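Local coordinates for solute Binding Protein BlMnBP1, Blac_00780 in complex with mannopentaose (Bifidobacterium, PDB 6I5W) that binds mannan-derived oligosaccharides such as mannopentaose as the extracellular solute-binding component of a bifidobacterial ABC transporter, probably delivering them for uptake, at residues Lys18-Thr23 against Lys317-Met322; Ile24-Asn29 against Trp82-Ile87; Gln76-Ser81 against Ile309-Ser314. All coordinates share one frame; numbering follows the deposited sequence.

Contact 1: residues Lys18-Thr23 against Lys317-Met322. With ZN (zinc ion), chain Y; ZN (zinc ion), chain U.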
loop_
_atom_site.group_PDB
_atom_site.type_symbol
_atom_site.label_atom_id
_atom_site.label_comp_id
_atom_site.label_asym_id
_atom_site.label_seq_id
_atom_site.Cartn_x
_atom_site.Cartn_y
_atom_site.Cartn_z
ATOM N N LYS A 18 26.820 -18.576 3.806
ATOM C CA LYS A 18 26.675 -19.764 4.640
ATOM C C LYS A 18 27.663 -19.770 5.819
ATOM O O LYS A 18 27.382 -20.413 6.839
ATOM C CB LYS A 18 26.860 -21.019 3.776
ATOM C CG LYS A 18 28.320 -21.229 3.372
ATOM C CD LYS A 18 28.525 -22.326 2.327
ATOM C CE LYS A 18 30.024 -22.600 2.103
ATOM N NZ LYS A 18 30.260 -23.673 1.084
ATOM N N ASP A 19 28.796 -19.051 5.725
ATOM C CA ASP A 19 29.716 -18.991 6.853
ATOM C C ASP A 19 29.187 -18.161 8.016
ATOM O O ASP A 19 29.718 -18.271 9.126
ATOM C CB ASP A 19 31.087 -18.423 6.430
ATOM C CG ASP A 19 30.983 -17.318 5.392
ATOM O OD1 ASP A 19 29.854 -16.872 5.119
ATOM O OD2 ASP A 19 32.024 -16.924 4.830
ATOM N N ILE A 20 28.161 -17.343 7.808
ATOM C CA ILE A 20 27.817 -16.288 8.760
ATOM C C ILE A 20 27.116 -16.874 9.978
ATOM O O ILE A 20 26.272 -17.771 9.880
ATOM C CB ILE A 20 26.934 -15.210 8.092
ATOM C CG1 ILE A 20 27.625 -14.640 6.847
ATOM C CG2 ILE A 20 26.636 -14.071 9.069
ATOM C CD1 ILE A 20 26.775 -13.673 6.021
ATOM N N LYS A 21 27.473 -16.348 11.142
ATOM C CA LYS A 21 26.684 -16.507 12.358
ATOM C C LYS A 21 26.536 -15.103 12.913
ATOM O O LYS A 21 27.531 -14.498 13.315
ATOM C CB LYS A 21 27.331 -17.450 13.368
ATOM C CG LYS A 21 27.164 -17.047 14.838
ATOM C CD LYS A 21 25.759 -17.316 15.396
ATOM C CE LYS A 21 25.546 -16.650 16.772
ATOM N NZ LYS A 21 24.181 -16.058 16.934
ATOM N N THR A 22 25.316 -14.579 12.897
ATOM C CA THR A 22 25.010 -13.310 13.542
ATOM C C THR A 22 23.524 -13.272 13.890
ATOM O O THR A 22 22.755 -14.197 13.595
ATOM C CB THR A 22 25.374 -12.111 12.658
ATOM O OG1 THR A 22 25.098 -10.906 13.382
ATOM C CG2 THR A 22 24.573 -12.111 11.376
ATOM N N THR A 23 23.129 -12.185 14.537
ATOM C CA THR A 23 21.737 -11.938 14.885
ATOM C C THR A 23 21.323 -10.631 14.238
ATOM O O THR A 23 21.967 -9.601 14.464
ATOM C CB THR A 23 21.536 -11.867 16.396
ATOM O OG1 THR A 23 21.671 -13.185 16.946
ATOM C CG2 THR A 23 20.146 -11.272 16.696
ATOM N N LYS A 317 26.476 -8.108 9.094
ATOM C CA LYS A 317 25.034 -7.870 9.348
ATOM C C LYS A 317 24.365 -7.452 8.031
ATOM O O LYS A 317 23.323 -7.972 7.761
ATOM C CB LYS A 317 24.852 -6.943 10.558
ATOM C CG LYS A 317 24.807 -7.673 11.900
ATOM C CD LYS A 317 24.571 -6.823 13.144
ATOM C CE LYS A 317 23.391 -5.880 13.049
ATOM N NZ LYS A 317 22.499 -5.919 14.236
ATOM N N GLN A 318 24.961 -6.591 7.212
ATOM C CA GLN A 318 24.374 -6.263 5.923
ATOM C C GLN A 318 24.263 -7.503 5.049
ATOM O O GLN A 318 23.250 -7.703 4.360
ATOM C CB GLN A 318 25.204 -5.180 5.224
ATOM C CG GLN A 318 25.343 -3.869 5.999
ATOM C CD GLN A 318 25.991 -2.781 5.146
ATOM O OE1 GLN A 318 26.420 -3.043 4.013
ATOM N NE2 GLN A 318 26.053 -1.546 5.673
ATOM N N GLU A 319 25.288 -8.349 5.068
ATOM C CA GLU A 319 25.251 -9.582 4.289
ATOM C C GLU A 319 24.080 -10.443 4.726
ATOM O O GLU A 319 23.288 -10.914 3.903
ATOM C CB GLU A 319 26.555 -10.370 4.458
ATOM C CG GLU A 319 27.568 -10.281 3.322
ATOM C CD GLU A 319 28.683 -11.353 3.437
ATOM O OE1 GLU A 319 29.834 -11.034 3.794
ATOM O OE2 GLU A 319 28.420 -12.549 3.196
ATOM N N ALA A 320 23.975 -10.683 6.039
ATOM C CA ALA A 320 22.902 -11.514 6.565
ATOM C C ALA A 320 21.545 -10.898 6.249
ATOM O O ALA A 320 20.618 -11.603 5.860
ATOM C CB ALA A 320 23.096 -11.704 8.072
ATOM N N SER A 321 21.417 -9.580 6.407
ATOM C CA SER A 321 20.175 -8.914 6.056
ATOM C C SER A 321 19.843 -9.135 4.579
ATOM O O SER A 321 18.737 -9.543 4.239
ATOM C CB SER A 321 20.283 -7.427 6.400
ATOM O OG SER A 321 20.354 -7.246 7.818
ATOM N N MET A 322 20.819 -8.950 3.687
ATOM C CA MET A 322 20.495 -9.044 2.275
ATOM C C MET A 322 20.138 -10.473 1.877
ATOM O O MET A 322 19.276 -10.689 1.015
ATOM C CB MET A 322 21.654 -8.490 1.470
ATOM C CG MET A 322 21.225 -8.120 0.070
ATOM S SD MET A 322 22.536 -7.383 -0.906
ATOM C CE MET A 322 22.728 -5.795 -0.086
HETATM ZN ZN ZN Y . 30.210 -13.076 4.115
HETATM ZN ZN ZN U . 21.083 -5.851 14.485
HETATM O O HOH W 1 20.969 -4.477 16.523
HETATM O O HOH W 2 22.716 -3.887 14.264
#

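Contact 2: residues Ile24-Asn29 against Trp82-Ile87. With ZN (zinc ion), chain U; BMA (beta-D-mannopyranose), chain B; BMA (beta-D-mannopyranose), chain C.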
loop_
_atom_site.group_PDB
_atom_site.type_symbol
_atom_site.label_atom_id
_atom_site.label_comp_id
_atom_site.label_asym_id
_atom_site.label_seq_id
_atom_site.Cartn_x
_atom_site.Cartn_y
_atom_site.Cartn_z
ATOM N N ILE A 24 20.264 -10.675 13.434
ATOM C CA ILE A 24 19.742 -9.479 12.797
ATOM C C ILE A 24 18.344 -9.198 13.341
ATOM O O ILE A 24 17.607 -10.096 13.768
ATOM C CB ILE A 24 19.709 -9.571 11.262
ATOM C CG1 ILE A 24 18.986 -10.829 10.809
ATOM C CG2 ILE A 24 21.108 -9.561 10.668
ATOM C CD1 ILE A 24 18.934 -10.954 9.291
ATOM N N THR A 25 17.998 -7.926 13.354
ATOM C CA THR A 25 16.724 -7.464 13.873
ATOM C C THR A 25 15.886 -6.912 12.726
ATOM O O THR A 25 16.336 -6.039 11.971
ATOM C CB THR A 25 16.968 -6.426 14.960
ATOM O OG1 THR A 25 17.477 -7.107 16.119
ATOM C CG2 THR A 25 15.714 -5.675 15.283
ATOM N N PHE A 26 14.687 -7.447 12.598
ATOM C CA PHE A 26 13.746 -7.156 11.514
ATOM C C PHE A 26 12.588 -6.399 12.135
ATOM O O PHE A 26 11.844 -6.962 12.939
ATOM C CB PHE A 26 13.289 -8.469 10.887
ATOM C CG PHE A 26 12.269 -8.338 9.794
ATOM C CD1 PHE A 26 12.164 -7.193 9.050
ATOM C CD2 PHE A 26 11.376 -9.385 9.531
ATOM C CE1 PHE A 26 11.226 -7.089 8.048
ATOM C CE2 PHE A 26 10.426 -9.287 8.528
ATOM C CZ PHE A 26 10.361 -8.142 7.784
ATOM N N MET A 27 12.489 -5.108 11.832
ATOM C CA MET A 27 11.292 -4.342 12.163
ATOM C C MET A 27 10.286 -4.403 11.015
ATOM O O MET A 27 10.649 -4.210 9.840
ATOM C CB MET A 27 11.625 -2.876 12.430
ATOM C CG MET A 27 12.432 -2.582 13.684
ATOM S SD MET A 27 12.988 -0.851 13.623
ATOM C CE MET A 27 11.457 0.091 13.664
ATOM N N ASN A 28 9.010 -4.622 11.358
ATOM C CA ASN A 28 7.944 -4.502 10.373
ATOM C C ASN A 28 6.578 -4.157 11.002
ATOM O O ASN A 28 6.409 -4.125 12.214
ATOM C CB ASN A 28 7.847 -5.797 9.557
ATOM C CG ASN A 28 7.493 -6.981 10.424
ATOM O OD1 ASN A 28 6.319 -7.258 10.663
ATOM N ND2 ASN A 28 8.506 -7.682 10.907
ATOM N N ASN A 29 5.605 -3.914 10.133
ATOM C CA ASN A 29 4.278 -3.468 10.515
ATOM C C ASN A 29 3.302 -4.604 10.744
ATOM O O ASN A 29 2.147 -4.346 11.082
ATOM C CB ASN A 29 3.696 -2.610 9.415
ATOM C CG ASN A 29 3.565 -3.373 8.135
ATOM O OD1 ASN A 29 4.442 -4.097 7.760
ATOM N ND2 ASN A 29 2.404 -3.235 7.463
ATOM N N TRP A 82 18.760 -1.532 14.535
ATOM C CA TRP A 82 17.938 -2.357 13.668
ATOM C C TRP A 82 18.748 -2.667 12.418
ATOM O O TRP A 82 19.593 -1.877 11.993
ATOM C CB TRP A 82 16.639 -1.654 13.291
ATOM C CG TRP A 82 16.978 -0.441 12.599
ATOM C CD1 TRP A 82 17.328 0.742 13.164
ATOM C CD2 TRP A 82 17.083 -0.254 11.185
ATOM N NE1 TRP A 82 17.617 1.670 12.194
ATOM C CE2 TRP A 82 17.481 1.081 10.967
ATOM C CE3 TRP A 82 16.856 -1.076 10.078
ATOM C CZ2 TRP A 82 17.669 1.617 9.685
ATOM C CZ3 TRP A 82 17.017 -0.540 8.801
ATOM C CH2 TRP A 82 17.445 0.792 8.617
ATOM N N ASP A 83 18.454 -3.818 11.828
ATOM C CA ASP A 83 19.139 -4.276 10.633
ATOM C C ASP A 83 18.280 -4.163 9.395
ATOM O O ASP A 83 18.717 -3.617 8.373
ATOM C CB ASP A 83 19.585 -5.742 10.843
ATOM C CG ASP A 83 20.155 -5.968 12.237
ATOM O OD1 ASP A 83 19.386 -6.003 13.230
ATOM O OD2 ASP A 83 21.385 -6.096 12.371
ATOM N N ILE A 84 17.065 -4.673 9.450
ATOM C CA ILE A 84 16.109 -4.497 8.371
ATOM C C ILE A 84 14.887 -3.811 8.939
ATOM O O ILE A 84 14.398 -4.178 10.017
ATOM C CB ILE A 84 15.668 -5.823 7.733
ATOM C CG1 ILE A 84 16.848 -6.638 7.203
ATOM C CG2 ILE A 84 14.682 -5.533 6.576
ATOM C CD1 ILE A 84 16.449 -8.058 6.924
ATOM N N MET A 85 14.364 -2.858 8.187
ATOM C CA MET A 85 13.025 -2.340 8.420
ATOM C C MET A 85 12.263 -2.255 7.096
ATOM O O MET A 85 12.843 -2.164 6.003
ATOM C CB MET A 85 13.066 -0.988 9.129
ATOM C CG MET A 85 13.404 0.198 8.272
ATOM S SD MET A 85 12.852 1.762 9.078
ATOM C CE MET A 85 13.762 1.755 10.600
ATOM N N MET A 86 10.942 -2.318 7.201
ATOM C CA MET A 86 10.073 -1.875 6.121
ATOM C C MET A 86 10.219 -0.361 5.970
ATOM O O MET A 86 10.180 0.382 6.951
ATOM C CB MET A 86 8.642 -2.266 6.437
ATOM C CG MET A 86 8.453 -3.774 6.697
ATOM S SD MET A 86 9.446 -4.758 5.569
ATOM C CE MET A 86 8.372 -5.005 4.193
ATOM N N ILE A 87 10.446 0.107 4.754
ATOM C CA ILE A 87 10.821 1.508 4.566
ATOM C C ILE A 87 9.616 2.424 4.769
ATOM O O ILE A 87 8.548 2.260 4.132
ATOM C CB ILE A 87 11.463 1.722 3.186
ATOM C CG1 ILE A 87 12.807 0.988 3.118
ATOM C CG2 ILE A 87 11.670 3.199 2.919
ATOM C CD1 ILE A 87 13.398 0.858 1.711
HETATM ZN ZN ZN U . 21.083 -5.851 14.485
HETATM C C1 BMA B . -1.235 -2.357 7.784
HETATM C C2 BMA B . -0.783 -0.917 7.632
HETATM C C3 BMA B . -0.809 -0.539 6.190
HETATM C C4 BMA B . -0.129 -1.548 5.293
HETATM C C5 BMA B . -0.677 -2.926 5.597
HETATM C C6 BMA B . -0.062 -4.052 4.771
HETATM O O2 BMA B . 0.583 -0.860 8.124
HETATM O O3 BMA B . -0.279 0.718 6.058
HETATM O O4 BMA B . -0.432 -1.253 3.943
HETATM O O5 BMA B . -0.519 -3.184 7.004
HETATM O O6 BMA B . 1.380 -3.980 4.789
HETATM C C1 BMA C . -2.069 -5.849 11.564
HETATM C C2 BMA C . -2.105 -6.194 10.096
HETATM C C3 BMA C . -1.309 -5.139 9.315
HETATM C C4 BMA C . -1.713 -3.749 9.728
HETATM C C5 BMA C . -1.695 -3.585 11.255
HETATM C C6 BMA C . -2.142 -2.220 11.657
HETATM O O1 BMA C . -2.874 -6.808 12.159
HETATM O O2 BMA C . -3.423 -6.122 9.678
HETATM O O3 BMA C . -1.511 -5.397 7.924
HETATM O O4 BMA C . -0.875 -2.791 9.199
HETATM O O5 BMA C . -2.619 -4.564 11.744
HETATM O O6 BMA C . -1.721 -1.932 12.961
HETATM O O HOH W 1 20.969 -4.477 16.523
HETATM O O HOH W 2 22.716 -3.887 14.264
#

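Contact 3: residues Gln76-Ser81 against Ile309-Ser314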
loop_
_atom_site.group_PDB
_atom_site.type_symbol
_atom_site.label_atom_id
_atom_site.label_comp_id
_atom_site.label_asym_id
_atom_site.label_seq_id
_atom_site.Cartn_x
_atom_site.Cartn_y
_atom_site.Cartn_z
ATOM N N GLN A 76 15.413 7.975 12.264
ATOM C CA GLN A 76 16.073 9.251 12.480
ATOM C C GLN A 76 17.039 9.228 13.646
ATOM O O GLN A 76 17.884 10.123 13.725
ATOM C CB GLN A 76 15.016 10.324 12.674
ATOM C CG GLN A 76 14.140 10.456 11.449
ATOM C CD GLN A 76 13.066 11.510 11.593
ATOM O OE1 GLN A 76 12.569 11.765 12.693
ATOM N NE2 GLN A 76 12.704 12.138 10.480
ATOM N N ALA A 77 16.927 8.248 14.545
ATOM C CA ALA A 77 17.957 8.024 15.559
ATOM C C ALA A 77 19.288 7.657 14.916
ATOM O O ALA A 77 20.350 7.801 15.548
ATOM C CB ALA A 77 17.539 6.899 16.504
ATOM N N ASN A 78 19.254 7.158 13.684
ATOM C CA ASN A 78 20.455 6.964 12.888
ATOM C C ASN A 78 21.518 6.186 13.662
ATOM O O ASN A 78 22.636 6.635 13.829
ATOM C CB ASN A 78 20.998 8.324 12.421
ATOM C CG ASN A 78 22.144 8.188 11.442
ATOM O OD1 ASN A 78 22.179 7.262 10.624
ATOM N ND2 ASN A 78 23.091 9.117 11.513
ATOM N N ASN A 79 21.140 5.005 14.132
ATOM C CA ASN A 79 22.047 4.130 14.853
ATOM C C ASN A 79 21.995 2.738 14.227
ATOM O O ASN A 79 21.566 2.570 13.076
ATOM C CB ASN A 79 21.680 4.158 16.334
ATOM C CG ASN A 79 20.231 3.803 16.558
ATOM O OD1 ASN A 79 19.697 2.862 15.948
ATOM N ND2 ASN A 79 19.582 4.534 17.460
ATOM N N ASP A 80 22.471 1.719 14.969
ATOM C CA ASP A 80 22.541 0.352 14.458
ATOM C C ASP A 80 21.628 -0.589 15.234
ATOM O O ASP A 80 21.844 -1.808 15.218
ATOM C CB ASP A 80 23.980 -0.174 14.482
ATOM C CG ASP A 80 24.574 -0.270 15.913
ATOM O OD1 ASP A 80 23.979 0.250 16.891
ATOM O OD2 ASP A 80 25.662 -0.887 16.037
ATOM N N SER A 81 20.614 -0.033 15.908
ATOM C CA SER A 81 19.636 -0.770 16.692
ATOM C C SER A 81 18.690 -1.620 15.857
ATOM O O SER A 81 17.853 -2.314 16.433
ATOM C CB SER A 81 18.763 0.199 17.493
ATOM O OG SER A 81 18.176 1.159 16.626
ATOM N N ILE A 309 17.624 -1.939 4.329
ATOM C CA ILE A 309 18.715 -2.472 5.150
ATOM C C ILE A 309 19.554 -1.330 5.718
ATOM O O ILE A 309 20.025 -0.451 4.980
ATOM C CB ILE A 309 19.605 -3.439 4.363
ATOM C CG1 ILE A 309 18.854 -4.714 4.047
ATOM C CG2 ILE A 309 20.838 -3.770 5.185
ATOM C CD1 ILE A 309 19.673 -5.704 3.216
ATOM N N ASN A 310 19.760 -1.369 7.031
ATOM C CA ASN A 310 20.433 -0.303 7.755
ATOM C C ASN A 310 21.876 -0.152 7.288
ATOM O O ASN A 310 22.684 -1.069 7.415
ATOM C CB ASN A 310 20.387 -0.589 9.262
ATOM C CG ASN A 310 20.770 0.625 10.120
ATOM O OD1 ASN A 310 21.234 1.664 9.618
ATOM N ND2 ASN A 310 20.540 0.496 11.424
ATOM N N LYS A 311 22.170 1.016 6.736
ATOM C CA LYS A 311 23.499 1.404 6.271
ATOM C C LYS A 311 24.540 1.359 7.366
ATOM O O LYS A 311 25.744 1.292 7.064
ATOM C CB LYS A 311 23.337 2.816 5.682
ATOM C CG LYS A 311 24.543 3.608 5.449
ATOM C CD LYS A 311 24.133 5.097 5.365
ATOM C CE LYS A 311 23.763 5.602 6.753
ATOM N NZ LYS A 311 24.205 6.990 7.024
ATOM N N ASN A 312 24.124 1.387 8.624
ATOM C CA ASN A 312 25.040 1.615 9.732
ATOM C C ASN A 312 25.541 0.331 10.357
ATOM O O ASN A 312 26.469 0.387 11.162
ATOM C CB ASN A 312 24.356 2.464 10.812
ATOM C CG ASN A 312 24.112 3.919 10.363
ATOM O OD1 ASN A 312 24.749 4.411 9.433
ATOM N ND2 ASN A 312 23.173 4.594 11.019
ATOM N N ILE A 313 24.981 -0.825 10.001
ATOM C CA ILE A 313 25.423 -2.073 10.604
ATOM C C ILE A 313 26.689 -2.594 9.935
ATOM O O ILE A 313 27.109 -2.110 8.875
ATOM C CB ILE A 313 24.306 -3.137 10.562
ATOM C CG1 ILE A 313 24.007 -3.588 9.136
ATOM C CG2 ILE A 313 23.069 -2.614 11.280
ATOM C CD1 ILE A 313 22.595 -4.281 8.978
ATOM N N SER A 314 27.305 -3.598 10.548
ATOM C CA SER A 314 28.568 -4.118 10.062
ATOM C C SER A 314 28.368 -4.813 8.722
ATOM O O SER A 314 27.234 -5.056 8.283
ATOM C CB SER A 314 29.125 -5.122 11.053
ATOM O OG SER A 314 28.165 -6.149 11.191
#

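Contact 1: residues Lys18-Thr23 against Lys317-Met322
Thr22 brings both branches of its side chain to the helix that holds Lys317-Met322. Its methyl CG2 sits 3.6 Å from Ala320 CB, while OG1 lies against the aliphatic part of Lys317, 3.6 Å from that residue's CG. OG1 stands anti to the backbone N (chi1 -177°), which puts the hydroxyl at the flank of the lysine, and the two side chains cross at about a right angle. Two residues back along the chain, Ile20 reaches with its extended CG1-CD1 arm to Glu319: CD1 is 3.7 Å from Glu319 CB and 3.5 Å from Glu319 OE2. Its other branch, CG2, makes a looser apolar contact with Ala320 CB.

Around this first shell, Ile20 also packs on Glu316 and Ile323 of helix 315-330, and Ala320 touches Ile24 and Ile57, so the helix is laid over the beginnings of strands 22-28 and 57-63 in one alpha/beta lobe of the binding protein. The carboxylate of Glu319 chelates a zinc ion, with OE1 and OE2 each 2.1 Å from the metal, and OE1 also has a hydrogen bond with Lys315 NZ. Lys317, its chain bent near the end, directs NZ to a second zinc ion held by Asp83; the modelled NZ-to-metal separation is too short to trust as a bond. Within the helix, Lys317 O accepts from both the N and the OG of Ser321.

No hydrogen bond joins the two segments. They meet by van der Waals contact alone, while the charged ends turn to metal at the margins, where zinc would probably offset some of the negative charge of Glu319 near Asp19.

Contact 2: residues Ile24-Asn29 against Trp82-Ile87
Thr25 O is gripped by two backbone donors from the facing segment: Ile84 N at 3.0 Å, nearly straight at 173°, and Asp83 N, which comes in the carbonyl plane on a lone pair. From there the parallel ladder runs on, Met27 N reaching Ile84 O at 2.8 Å. Beside Thr25, the Asp83 carboxylate binds a zinc ion through both oxygens; the modelled approach of Asp83 OD1 to Thr25 N is shorter than a sound bond and remains doubtful.

Strand 22-28 lies between parallel neighbours 57-63 and 84-86, and 84-86 pairs in turn with antiparallel 298-309, an order consistent with a type II periplasmic-binding-protein lobe.

On one face, Phe26 has CG anti to the backbone N (chi1 177°), which carries its ring across to the other strand. CD1 rests 3.9 Å from Ile84 CG2, and the sulfur of Met86 meets the ring edge, SD to CE1 3.8 Å, a Met-aromatic contact. Replacing this phenylalanine with an alanine would probably leave Met86 SD without the ring edge it meets here and open a gap beside Ile84 CG2. On the face of Met27 and Met85, these two chains lie side by side, and Met27 SD approaches the Trp82 ring obliquely while Met85 CE covers the centre of one ring face.

Past the strand end, Asn29 ND2 donates to O6 (3.0 Å) and O2 (3.1 Å) of one mannose of the bound glycan.

Contact 3: residues Gln76-Ser81 against Ile309-Ser314
Asn312 points its amide at Asn78, and the two side chains meet at about a right angle with their amide planes turned 54° apart. Asn312 belongs to a type I beta turn, Asn310 to Ile313, that leads from strand 298-309 into helix 315-330. Asn78 is the residue at which the chain leaves helix 67-77, in a conformation with positive phi. The contact is therefore loop against loop, joining the exit of one helix to the approach of another.

The bond from Asn312 ND2 to Asn78 OD1 measures 2.9 Å. Seen from the donor it is well formed, since the acceptor lies in the Asn312 amide plane; seen from the acceptor it is not, the nitrogen standing 52° out of the Asn78 carbonyl plane. Asn78 has CG anti to its own N (chi1 -173°), and this swings OD1 over to the turn.

Asn310 is oriented differently. Its ND2 approaches Asn79 O within the carbonyl plane, on a lone pair, at 2.8 Å, and the same nitrogen also donates to Trp82 O. Asn312 ND2 adds a second, weak bond to Asn79 O, so two asparagine amides converge on one backbone oxygen. The other end of the Asn310 amide is engaged too: OD1 accepts from Asn312 N at 3.1 Å in an Asx turn, the donor standing well above the carbonyl plane, which would limit the rotation of this amide.

A matching Asx turn shapes the partner segment, where Asn79 OD1 takes Ser81 N at 3.0 Å. Beyond the polar cluster, Asp80 CB lies 4.1 Å from Ile313 CG2, a light carbon-to-carbon touch.

How the contacts relate
Contact 2 is the buried one: parallel strands of the sheet, bonded backbone to backbone, sulfur and aromatic groups on the two faces, and a far end that reaches the sugar. Contacts 1 and 3 are only partly buried and lie farther from the chain's centre. Contact 1 shares strand 22-28 with contact 2 and lays a helix over it by van der Waals contact, whereas contact 3 ties loops through asparagine amides. Ser321 of contact 1 packs on Ile24, Asp83 and Ile84, and one zinc ion lies between contacts 1 and 2. Asn310 N of contact 3 bonds Asp83 O of contact 2, tying the turn to the lead-in of strand 84-86.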